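Long-range contacts in uncharacterized protein (Leishmania major, PDB 2B4W), which is of unknown function but, as a DUF1861 member of the B_Fructosidase clan, probably has a beta-propeller fold related to that of enzymes acting on carbohydrates: residues A[77-82]-A[93-98]; A[87-92]-A[135-140]; A[112-117]-A[124-129]. One frame throughout, in Å; residues are numbered along the deposited sequence.

Interaction 1: residues A[77-82]-A[93-98]; sequences LSWELE and MIFGGT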
loop_
_atom_site.group_PDB
_atom_site.type_symbol
_atom_site.label_atom_id
_atom_site.label_comp_id
_atom_site.label_asym_id
_atom_site.label_seq_id
_atom_site.Cartn_x
_atom_site.Cartn_y
_atom_site.Cartn_z
ATOM N N LEU A 77 -16.377 14.212 -0.160
ATOM C CA LEU A 77 -15.585 13.443 -1.091
ATOM C C LEU A 77 -15.625 11.978 -0.632
ATOM O O LEU A 77 -15.377 11.716 0.545
ATOM C CB LEU A 77 -14.132 13.855 -1.146
ATOM C CG LEU A 77 -13.746 15.239 -1.645
ATOM C CD1 LEU A 77 -12.236 15.421 -1.520
ATOM C CD2 LEU A 77 -14.188 15.429 -3.079
ATOM N N SER A 78 -15.917 11.071 -1.552
ATOM C CA SER A 78 -15.814 9.661 -1.213
ATOM C C SER A 78 -15.781 8.821 -2.478
ATOM O O SER A 78 -16.119 9.294 -3.559
ATOM C CB SER A 78 -16.983 9.237 -0.319
ATOM O OG SER A 78 -18.143 9.065 -1.106
ATOM N N TRP A 79 -15.355 7.576 -2.334
ATOM C CA TRP A 79 -15.252 6.619 -3.427
ATOM C C TRP A 79 -15.762 5.275 -2.916
ATOM O O TRP A 79 -15.529 4.935 -1.757
ATOM C CB TRP A 79 -13.820 6.524 -3.967
ATOM C CG TRP A 79 -13.291 7.847 -4.445
ATOM C CD1 TRP A 79 -13.265 8.260 -5.752
ATOM C CD2 TRP A 79 -12.723 8.926 -3.684
ATOM N NE1 TRP A 79 -12.725 9.515 -5.839
ATOM C CE2 TRP A 79 -12.377 9.952 -4.587
ATOM C CE3 TRP A 79 -12.467 9.134 -2.327
ATOM C CZ2 TRP A 79 -11.797 11.141 -4.158
ATOM C CZ3 TRP A 79 -11.890 10.306 -1.881
ATOM C CH2 TRP A 79 -11.562 11.303 -2.815
ATOM N N GLU A 80 -16.471 4.531 -3.766
ATOM C CA GLU A 80 -17.016 3.232 -3.409
ATOM C C GLU A 80 -15.975 2.147 -3.651
ATOM O O GLU A 80 -16.090 1.390 -4.610
ATOM C CB GLU A 80 -18.263 2.840 -4.215
ATOM C CG GLU A 80 -19.317 3.921 -4.184
ATOM C CD GLU A 80 -19.872 4.157 -2.795
ATOM O OE1 GLU A 80 -20.174 3.160 -2.111
ATOM O OE2 GLU A 80 -19.988 5.337 -2.396
ATOM N N LEU A 81 -14.974 2.127 -2.784
ATOM C CA LEU A 81 -13.890 1.179 -2.883
ATOM C C LEU A 81 -13.375 0.800 -1.499
ATOM O O LEU A 81 -13.698 1.489 -0.541
ATOM C CB LEU A 81 -12.726 1.770 -3.708
ATOM C CG LEU A 81 -13.014 2.402 -5.057
ATOM C CD1 LEU A 81 -11.970 3.447 -5.433
ATOM C CD2 LEU A 81 -13.108 1.338 -6.149
ATOM N N GLU A 82 -12.567 -0.250 -1.465
ATOM C CA GLU A 82 -11.725 -0.716 -0.394
ATOM C C GLU A 82 -10.238 -0.468 -0.690
ATOM O O GLU A 82 -9.862 -0.305 -1.849
ATOM C CB GLU A 82 -11.894 -2.230 -0.149
ATOM C CG GLU A 82 -13.344 -2.690 -0.144
ATOM C CD GLU A 82 -13.498 -4.168 0.144
ATOM O OE1 GLU A 82 -12.570 -4.955 -0.154
ATOM O OE2 GLU A 82 -14.568 -4.527 0.677
HETATM N N MSE A 93 -1.478 12.169 -10.113
HETATM C CA MSE A 93 -1.929 11.079 -9.270
HETATM C C MSE A 93 -2.662 10.041 -10.144
HETATM O O MSE A 93 -3.518 10.403 -10.947
HETATM C CB MSE A 93 -2.830 11.577 -8.138
HETATM C CG MSE A 93 -3.277 10.470 -7.183
HETATM SE SE MSE A 93 -4.480 11.014 -5.782
HETATM C CE MSE A 93 -2.995 11.364 -4.591
ATOM N N ILE A 94 -2.300 8.797 -9.953
ATOM C CA ILE A 94 -2.919 7.548 -10.320
ATOM C C ILE A 94 -3.402 6.934 -8.996
ATOM O O ILE A 94 -2.595 6.451 -8.205
ATOM C CB ILE A 94 -2.005 6.615 -11.077
ATOM C CG1 ILE A 94 -1.469 7.163 -12.403
ATOM C CG2 ILE A 94 -2.693 5.270 -11.350
ATOM C CD1 ILE A 94 -2.482 7.984 -13.165
ATOM N N PHE A 95 -4.702 7.035 -8.802
ATOM C CA PHE A 95 -5.402 6.580 -7.607
ATOM C C PHE A 95 -6.209 5.322 -7.936
ATOM O O PHE A 95 -6.822 5.248 -8.997
ATOM C CB PHE A 95 -6.308 7.654 -7.066
ATOM C CG PHE A 95 -7.367 7.225 -6.058
ATOM C CD1 PHE A 95 -7.072 7.139 -4.707
ATOM C CD2 PHE A 95 -8.664 6.930 -6.443
ATOM C CE1 PHE A 95 -8.048 6.784 -3.779
ATOM C CE2 PHE A 95 -9.644 6.582 -5.534
ATOM C CZ PHE A 95 -9.343 6.525 -4.185
ATOM N N GLY A 96 -6.180 4.372 -7.015
ATOM C CA GLY A 96 -6.906 3.137 -7.209
ATOM C C GLY A 96 -7.468 2.589 -5.926
ATOM O O GLY A 96 -7.194 2.931 -4.774
ATOM N N GLY A 97 -8.344 1.624 -6.133
ATOM C CA GLY A 97 -9.009 0.973 -5.024
ATOM C C GLY A 97 -9.709 -0.273 -5.566
ATOM O O GLY A 97 -9.786 -0.382 -6.793
ATOM N N THR A 98 -10.143 -1.098 -4.627
ATOM C CA THR A 98 -10.897 -2.300 -4.956
ATOM C C THR A 98 -12.384 -1.984 -5.069
ATOM O O THR A 98 -12.947 -1.475 -4.091
ATOM C CB THR A 98 -10.779 -3.429 -3.917
ATOM O OG1 THR A 98 -9.407 -3.778 -3.748
ATOM C CG2 THR A 98 -11.534 -4.661 -4.435
HETATM O O HOH W 1 -9.694 -5.137 -1.207
#

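Interaction 2: residues A[87-92]-A[135-140]; sequences AKINNE and IRVLQL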
loop_
_atom_site.group_PDB
_atom_site.type_symbol
_atom_site.label_atom_id
_atom_site.label_comp_id
_atom_site.label_asym_id
_atom_site.label_seq_id
_atom_site.Cartn_x
_atom_site.Cartn_y
_atom_site.Cartn_z
ATOM N N ALA A 87 -0.095 6.486 -6.601
ATOM C CA ALA A 87 1.194 6.570 -7.272
ATOM C C ALA A 87 1.252 7.894 -8.018
ATOM O O ALA A 87 0.206 8.469 -8.311
ATOM C CB ALA A 87 1.448 5.398 -8.186
ATOM N N LYS A 88 2.477 8.351 -8.271
ATOM C CA LYS A 88 2.698 9.515 -9.123
ATOM C C LYS A 88 3.332 9.062 -10.435
ATOM O O LYS A 88 4.396 8.456 -10.465
ATOM C CB LYS A 88 3.545 10.571 -8.431
ATOM C CG LYS A 88 3.834 11.860 -9.164
ATOM C CD LYS A 88 4.875 12.712 -8.413
ATOM C CE LYS A 88 6.249 12.518 -9.008
ATOM N NZ LYS A 88 7.337 13.168 -8.207
ATOM N N ILE A 89 2.616 9.369 -11.520
ATOM C CA ILE A 89 3.162 9.127 -12.860
ATOM C C ILE A 89 2.985 10.411 -13.663
ATOM O O ILE A 89 1.905 11.002 -13.735
ATOM C CB ILE A 89 2.564 7.883 -13.514
ATOM C CG1 ILE A 89 2.746 6.620 -12.656
ATOM C CG2 ILE A 89 3.149 7.606 -14.891
ATOM C CD1 ILE A 89 1.652 6.413 -11.639
ATOM N N ASN A 90 4.097 10.868 -14.222
ATOM C CA ASN A 90 4.169 12.153 -14.920
ATOM C C ASN A 90 3.429 13.293 -14.242
ATOM O O ASN A 90 2.530 13.954 -14.780
ATOM C CB ASN A 90 3.642 12.009 -16.358
ATOM C CG ASN A 90 4.559 11.096 -17.149
ATOM O OD1 ASN A 90 5.772 11.204 -17.006
ATOM N ND2 ASN A 90 3.978 10.215 -17.950
ATOM N N ASN A 91 3.799 13.587 -13.004
ATOM C CA ASN A 91 3.279 14.782 -12.333
ATOM C C ASN A 91 1.811 14.750 -12.013
ATOM O O ASN A 91 1.236 15.780 -11.706
ATOM C CB ASN A 91 3.638 16.017 -13.209
ATOM C CG ASN A 91 5.169 16.052 -13.268
ATOM O OD1 ASN A 91 5.762 15.986 -14.335
ATOM N ND2 ASN A 91 5.828 16.126 -12.112
ATOM N N GLU A 92 1.224 13.551 -12.039
ATOM C CA GLU A 92 -0.159 13.417 -11.607
ATOM C C GLU A 92 -0.344 12.137 -10.785
ATOM O O GLU A 92 0.493 11.226 -10.786
ATOM C CB GLU A 92 -1.122 13.434 -12.795
ATOM C CG GLU A 92 -1.200 12.142 -13.578
ATOM C CD GLU A 92 -2.322 12.079 -14.595
ATOM O OE1 GLU A 92 -3.252 12.905 -14.539
ATOM O OE2 GLU A 92 -2.282 11.180 -15.471
ATOM N N ILE A 135 -3.093 -4.851 -7.316
ATOM C CA ILE A 135 -2.409 -4.348 -8.497
ATOM C C ILE A 135 -1.858 -2.939 -8.235
ATOM O O ILE A 135 -2.616 -2.096 -7.740
ATOM C CB ILE A 135 -3.311 -4.270 -9.746
ATOM C CG1 ILE A 135 -3.992 -5.586 -10.128
ATOM C CG2 ILE A 135 -2.500 -3.685 -10.918
ATOM C CD1 ILE A 135 -5.405 -5.499 -10.675
ATOM N N ARG A 136 -0.582 -2.734 -8.544
ATOM C CA ARG A 136 0.181 -1.536 -8.253
ATOM C C ARG A 136 1.097 -1.112 -9.395
ATOM O O ARG A 136 1.594 -1.895 -10.203
ATOM C CB ARG A 136 1.098 -1.695 -7.033
ATOM C CG ARG A 136 0.434 -1.964 -5.707
ATOM C CD ARG A 136 -0.683 -0.969 -5.448
ATOM N NE ARG A 136 -1.349 -1.147 -4.163
ATOM C CZ ARG A 136 -2.479 -1.799 -3.939
ATOM N NH1 ARG A 136 -3.171 -2.400 -4.900
ATOM N NH2 ARG A 136 -2.965 -1.869 -2.711
ATOM N N VAL A 137 1.344 0.208 -9.429
ATOM C CA VAL A 137 2.211 0.732 -10.477
ATOM C C VAL A 137 3.204 1.736 -9.916
ATOM O O VAL A 137 3.012 2.207 -8.798
ATOM C CB VAL A 137 1.413 1.463 -11.575
ATOM C CG1 VAL A 137 0.298 0.576 -12.109
ATOM C CG2 VAL A 137 0.812 2.779 -11.067
ATOM N N LEU A 138 4.168 2.029 -10.770
ATOM C CA LEU A 138 5.087 3.134 -10.626
ATOM C C LEU A 138 5.730 3.511 -11.968
ATOM O O LEU A 138 5.759 2.776 -12.936
ATOM C CB LEU A 138 6.202 2.882 -9.626
ATOM C CG LEU A 138 7.382 1.944 -9.760
ATOM C CD1 LEU A 138 8.486 2.231 -10.742
ATOM C CD2 LEU A 138 8.118 1.986 -8.394
ATOM N N GLN A 139 6.323 4.703 -11.924
ATOM C CA GLN A 139 7.149 5.187 -13.023
ATOM C C GLN A 139 8.603 4.761 -12.845
ATOM O O GLN A 139 9.161 5.032 -11.768
ATOM C CB GLN A 139 7.062 6.717 -13.066
ATOM C CG GLN A 139 7.839 7.288 -14.267
ATOM C CD GLN A 139 6.991 8.410 -14.847
ATOM O OE1 GLN A 139 6.435 9.159 -14.049
ATOM N NE2 GLN A 139 6.905 8.485 -16.166
ATOM N N LEU A 140 9.176 4.100 -13.836
ATOM C CA LEU A 140 10.520 3.546 -13.821
ATOM C C LEU A 140 11.571 4.592 -14.173
ATOM O O LEU A 140 11.240 5.704 -14.576
ATOM C CB LEU A 140 10.664 2.359 -14.797
ATOM C CG LEU A 140 9.799 1.138 -14.463
ATOM C CD1 LEU A 140 9.703 0.159 -15.630
ATOM C CD2 LEU A 140 10.341 0.420 -13.234
HETATM O O HOH W 2 6.628 10.000 -11.116
HETATM O O HOH W 3 5.788 6.291 -9.404
#

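Interaction 3: residues A[112-117]-A[124-129]; sequences GYFYRG and YFTRGP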
loop_
_atom_site.group_PDB
_atom_site.type_symbol
_atom_site.label_atom_id
_atom_site.label_comp_id
_atom_site.label_asym_id
_atom_site.label_seq_id
_atom_site.Cartn_x
_atom_site.Cartn_y
_atom_site.Cartn_z
ATOM N N GLY A 112 -9.629 -4.137 -9.467
ATOM C CA GLY A 112 -8.792 -2.966 -9.206
ATOM C C GLY A 112 -9.226 -1.865 -10.184
ATOM O O GLY A 112 -9.042 -2.071 -11.385
ATOM N N TYR A 113 -9.780 -0.774 -9.691
ATOM C CA TYR A 113 -10.205 0.413 -10.406
ATOM C C TYR A 113 -9.156 1.531 -10.325
ATOM O O TYR A 113 -8.635 1.770 -9.230
ATOM C CB TYR A 113 -11.503 0.990 -9.848
ATOM C CG TYR A 113 -12.812 0.517 -10.404
ATOM C CD1 TYR A 113 -12.970 -0.716 -11.025
ATOM C CD2 TYR A 113 -13.921 1.353 -10.285
ATOM C CE1 TYR A 113 -14.205 -1.099 -11.517
ATOM C CE2 TYR A 113 -15.156 0.974 -10.773
ATOM C CZ TYR A 113 -15.285 -0.254 -11.389
ATOM O OH TYR A 113 -16.526 -0.611 -11.865
ATOM N N PHE A 114 -8.899 2.186 -11.453
ATOM C CA PHE A 114 -7.867 3.208 -11.588
ATOM C C PHE A 114 -8.475 4.509 -12.115
ATOM O O PHE A 114 -9.284 4.487 -13.040
ATOM C CB PHE A 114 -6.729 2.788 -12.526
ATOM C CG PHE A 114 -5.788 1.749 -11.942
ATOM C CD1 PHE A 114 -6.099 0.401 -12.001
ATOM C CD2 PHE A 114 -4.604 2.162 -11.349
ATOM C CE1 PHE A 114 -5.233 -0.530 -11.465
ATOM C CE2 PHE A 114 -3.730 1.229 -10.825
ATOM C CZ PHE A 114 -4.056 -0.104 -10.872
ATOM N N TYR A 115 -8.056 5.593 -11.507
ATOM C CA TYR A 115 -8.467 6.965 -11.688
ATOM C C TYR A 115 -7.210 7.818 -11.854
ATOM O O TYR A 115 -6.169 7.493 -11.273
ATOM C CB TYR A 115 -9.252 7.549 -10.515
ATOM C CG TYR A 115 -10.428 6.730 -10.062
ATOM C CD1 TYR A 115 -10.212 5.511 -9.440
ATOM C CD2 TYR A 115 -11.733 7.166 -10.255
ATOM C CE1 TYR A 115 -11.266 4.736 -9.016
ATOM C CE2 TYR A 115 -12.808 6.392 -9.835
ATOM C CZ TYR A 115 -12.555 5.182 -9.216
ATOM O OH TYR A 115 -13.578 4.375 -8.773
ATOM N N ARG A 116 -7.346 8.881 -12.622
ATOM C CA ARG A 116 -6.195 9.776 -12.801
ATOM C C ARG A 116 -6.639 11.215 -12.588
ATOM O O ARG A 116 -7.818 11.566 -12.711
ATOM C CB ARG A 116 -5.555 9.601 -14.173
ATOM C CG ARG A 116 -6.486 9.908 -15.337
ATOM C CD ARG A 116 -5.901 9.355 -16.640
ATOM N NE ARG A 116 -4.826 10.227 -17.112
ATOM C CZ ARG A 116 -3.864 9.898 -17.963
ATOM N NH1 ARG A 116 -3.800 8.682 -18.490
ATOM N NH2 ARG A 116 -2.951 10.810 -18.291
ATOM N N GLY A 117 -5.673 12.056 -12.239
ATOM C CA GLY A 117 -5.982 13.458 -12.073
ATOM C C GLY A 117 -5.181 14.133 -10.976
ATOM O O GLY A 117 -3.984 13.915 -10.803
ATOM N N TYR A 124 -12.047 8.168 -13.407
ATOM C CA TYR A 124 -11.869 6.762 -13.731
ATOM C C TYR A 124 -11.250 6.605 -15.107
ATOM O O TYR A 124 -11.636 7.287 -16.061
ATOM C CB TYR A 124 -13.233 6.035 -13.650
ATOM C CG TYR A 124 -13.127 4.612 -14.159
ATOM C CD1 TYR A 124 -12.639 3.621 -13.322
ATOM C CD2 TYR A 124 -13.503 4.246 -15.446
ATOM C CE1 TYR A 124 -12.533 2.313 -13.759
ATOM C CE2 TYR A 124 -13.390 2.947 -15.896
ATOM C CZ TYR A 124 -12.905 1.980 -15.043
ATOM O OH TYR A 124 -12.795 0.690 -15.491
ATOM N N PHE A 125 -10.284 5.702 -15.301
ATOM C CA PHE A 125 -9.885 5.493 -16.696
ATOM C C PHE A 125 -9.696 4.012 -17.007
ATOM O O PHE A 125 -9.727 3.635 -18.186
ATOM C CB PHE A 125 -8.653 6.318 -17.098
ATOM C CG PHE A 125 -7.323 5.858 -16.527
ATOM C CD1 PHE A 125 -7.011 6.134 -15.206
ATOM C CD2 PHE A 125 -6.381 5.164 -17.262
ATOM C CE1 PHE A 125 -5.812 5.720 -14.659
ATOM C CE2 PHE A 125 -5.171 4.748 -16.737
ATOM C CZ PHE A 125 -4.891 5.024 -15.410
ATOM N N THR A 126 -9.507 3.091 -16.072
ATOM C CA THR A 126 -9.245 1.703 -16.444
ATOM C C THR A 126 -9.295 0.827 -15.193
ATOM O O THR A 126 -9.497 1.370 -14.105
ATOM C CB THR A 126 -7.896 1.528 -17.145
ATOM O OG1 THR A 126 -7.925 0.362 -17.980
ATOM C CG2 THR A 126 -6.797 1.274 -16.116
ATOM N N ARG A 127 -9.133 -0.481 -15.377
ATOM C CA ARG A 127 -9.252 -1.452 -14.311
ATOM C C ARG A 127 -8.546 -2.760 -14.637
ATOM O O ARG A 127 -8.183 -3.042 -15.770
ATOM C CB ARG A 127 -10.733 -1.760 -14.025
ATOM C CG ARG A 127 -11.422 -2.336 -15.270
ATOM C CD ARG A 127 -12.132 -3.613 -14.865
ATOM N NE ARG A 127 -13.089 -4.101 -15.835
ATOM C CZ ARG A 127 -13.024 -5.178 -16.596
ATOM N NH1 ARG A 127 -12.005 -6.030 -16.585
ATOM N NH2 ARG A 127 -14.041 -5.421 -17.424
ATOM N N GLY A 128 -8.360 -3.576 -13.598
ATOM C CA GLY A 128 -7.731 -4.874 -13.767
ATOM C C GLY A 128 -8.747 -5.950 -14.120
ATOM O O GLY A 128 -9.922 -5.660 -14.323
ATOM N N PRO A 129 -8.261 -7.182 -14.201
ATOM C CA PRO A 129 -9.095 -8.345 -14.477
ATOM C C PRO A 129 -10.049 -8.699 -13.349
ATOM O O PRO A 129 -9.843 -8.418 -12.179
ATOM C CB PRO A 129 -8.088 -9.489 -14.624
ATOM C CG PRO A 129 -6.851 -9.016 -13.948
ATOM C CD PRO A 129 -6.836 -7.515 -14.065
#

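Interaction 1: residues A[77-82]-A[93-98]
Glu82 and Thr98 illustrate how a loop becomes a strand partner through a single pair of residues. Glu82 N donates to Thr98 O and Thr98 N returns a bond to Glu82 O, each 2.9 Å long and close to straight, which makes an antiparallel hydrogen-bonded pair. The two side chains leave on the same face of the sheet, CB to CB 4.1 Å apart, and a water 2.9 Å from Thr98 OG1 and 3.1 Å from Glu82 OE1 probably links their polar ends, although other acceptors may compete for its protons. One residue earlier, Leu81 CA adds a CA-H...O contact to Thr98 O at 3.1 Å.

The apolar part lies on the other face of the strand. Phe95, with CG anti to its backbone N (chi1 164°), reaches out to Trp79 and sets its edge over one face of the indole in an edge-to-face stack; the five-membered ring and the phenyl ring have centroids 5.0 Å apart and planes at 52°. Leu81 approaches Phe95 from the opposite direction, and its CD1 touches Phe95 CE2 at 3.9 Å. The same methyl rests on Gly97 CA, where no side chain stands in its way. Tyr46 meets both rings, extending the cluster toward strand 42-50.

An inverse gamma turn centred on Glu80, with a weak Leu81 N to Trp79 O bond, separates the ring-bearing part of the loop from its strand-like end. The pair prolongs the pairing of strands 84-89 and 92-100 beyond its start, in a four-stranded antiparallel sheet consistent with a blade of the beta-propeller expected for this clan.

Interaction 2: residues A[87-92]-A[135-140]
Gln139 starts toward Asn90 with CG anti to its own backbone N (chi1 -176°), and a bend at chi2 then swings the amide toward the first corner of the turn; Asn90 folds its CG back beside its backbone N, which lifts OD1 to meet that amide. Both ends of the Gln139 amide are therefore used on one residue. OE1 accepts from Asn90 N at 2.9 Å in an almost perfectly straight bond (177° at the hydrogen). NE2 donates to Asn90 OD1 at 3.1 Å, with OD1 in the plane of the glutamine amide but the donor standing above the carbonyl plane of Asn90. That is the consequence of amide planes turned 64° against each other. NE2 also donates to Gly143 O, and a water donates to OE1, which probably fixes the rotation of the amide.

The gripped residue belongs to a type I' turn from Ile89 to Glu92, the usual connection of a tight two-residue hairpin. Away from the turn the contact changes character. Val137 turns CG2 to Ile89 CD1 at 3.8 Å and to Ala87 CB at 3.9 Å, while Ile89 CG2 lies against Gln139 OE1 at 3.7 Å.

Two waters donate to Lys88 O: one links it to the backbone, accepting from Gln139 N at 3.0 Å, the other to the side chain, donating to Gln139 OE1.

Strands 84-89 and 136-139 are edge strands of two separate antiparallel sheets. Each pairs within its own sheet, 84-89 with strand 92-100 and 136-139 with strand 145-149, whose Leu145 packs on both Ile89 and Val137; Leu138 points the other way, toward strands 188-198 and 203-211.

Interaction 3: residues A[112-117]-A[124-129]
A classic beta bulge, with Phe125 and Thr126 together facing Phe114, interrupts the hairpin formed by strands 110-116 and 121-127. Its hydrogen bonds converge on one acceptor: Phe114 O takes Phe125 N at 2.8 Å and, more weakly, Thr126 N at 3.3 Å. Phe114 N donates to Thr126 O within the bulge, and beyond it the regular pairing continues with Gly128 N to Gly112 O, both bonds 2.8 Å. Tyr113 and Arg127 face each other as a non-hydrogen-bonded pair.

On one face of the sheet three tyrosines cluster. Tyr124 presents its edge to two ring faces at once: CE1 comes over Tyr113, 3.8 Å from its CG, with the planes at 56°, and the other T-shaped stack, on Tyr115, is nearer perpendicular at 80°. Tyr115 also receives the Tyr124 backbone, its CD2 lying 3.3 Å from Tyr124 N.

The extra residue of the bulge lets Phe125 turn beside the strand instead of following the alternation of faces. Arg116 crosses it at about a right angle, CG held between backbone N and carbonyl carbon (chi1 61°), and lays CD over one face as a CH-pi contact, 3.7 Å from Phe125 CD1. Thr126 CG2 lies on the opposite face, and Phe125 CE1 touches Phe114 CB at 3.7 Å.

The guanidinium of Arg116 itself runs on to a salt bridge with Glu92, and its cation-pi approach to Phe125 is long and at most weakly attractive. The arginine therefore probably contributes to the hairpin mostly through its aliphatic stem, whereas its charge is spent on a neighbouring strand.

How the interactions relate
Followed from the N terminus, the chain first closes a short loop in interaction 1, where 93-98 comes back to 77-82. Segment 87-92 lies inside that loop but finds its partner only at 135-140, so interactions 1 and 2 cross. Interaction 3, a local hairpin closure of 112-117 on 124-129, follows interaction 1 in series and is nested within the long loop closed by interaction 2. Strands 84-89, 92-100, 110-116 and 121-127 form one antiparallel sheet in chain order, like a propeller blade. Interaction 1 ties the incoming loop to it, interaction 3 completes its far edge, and interaction 2 joins its first strand to the next sheet.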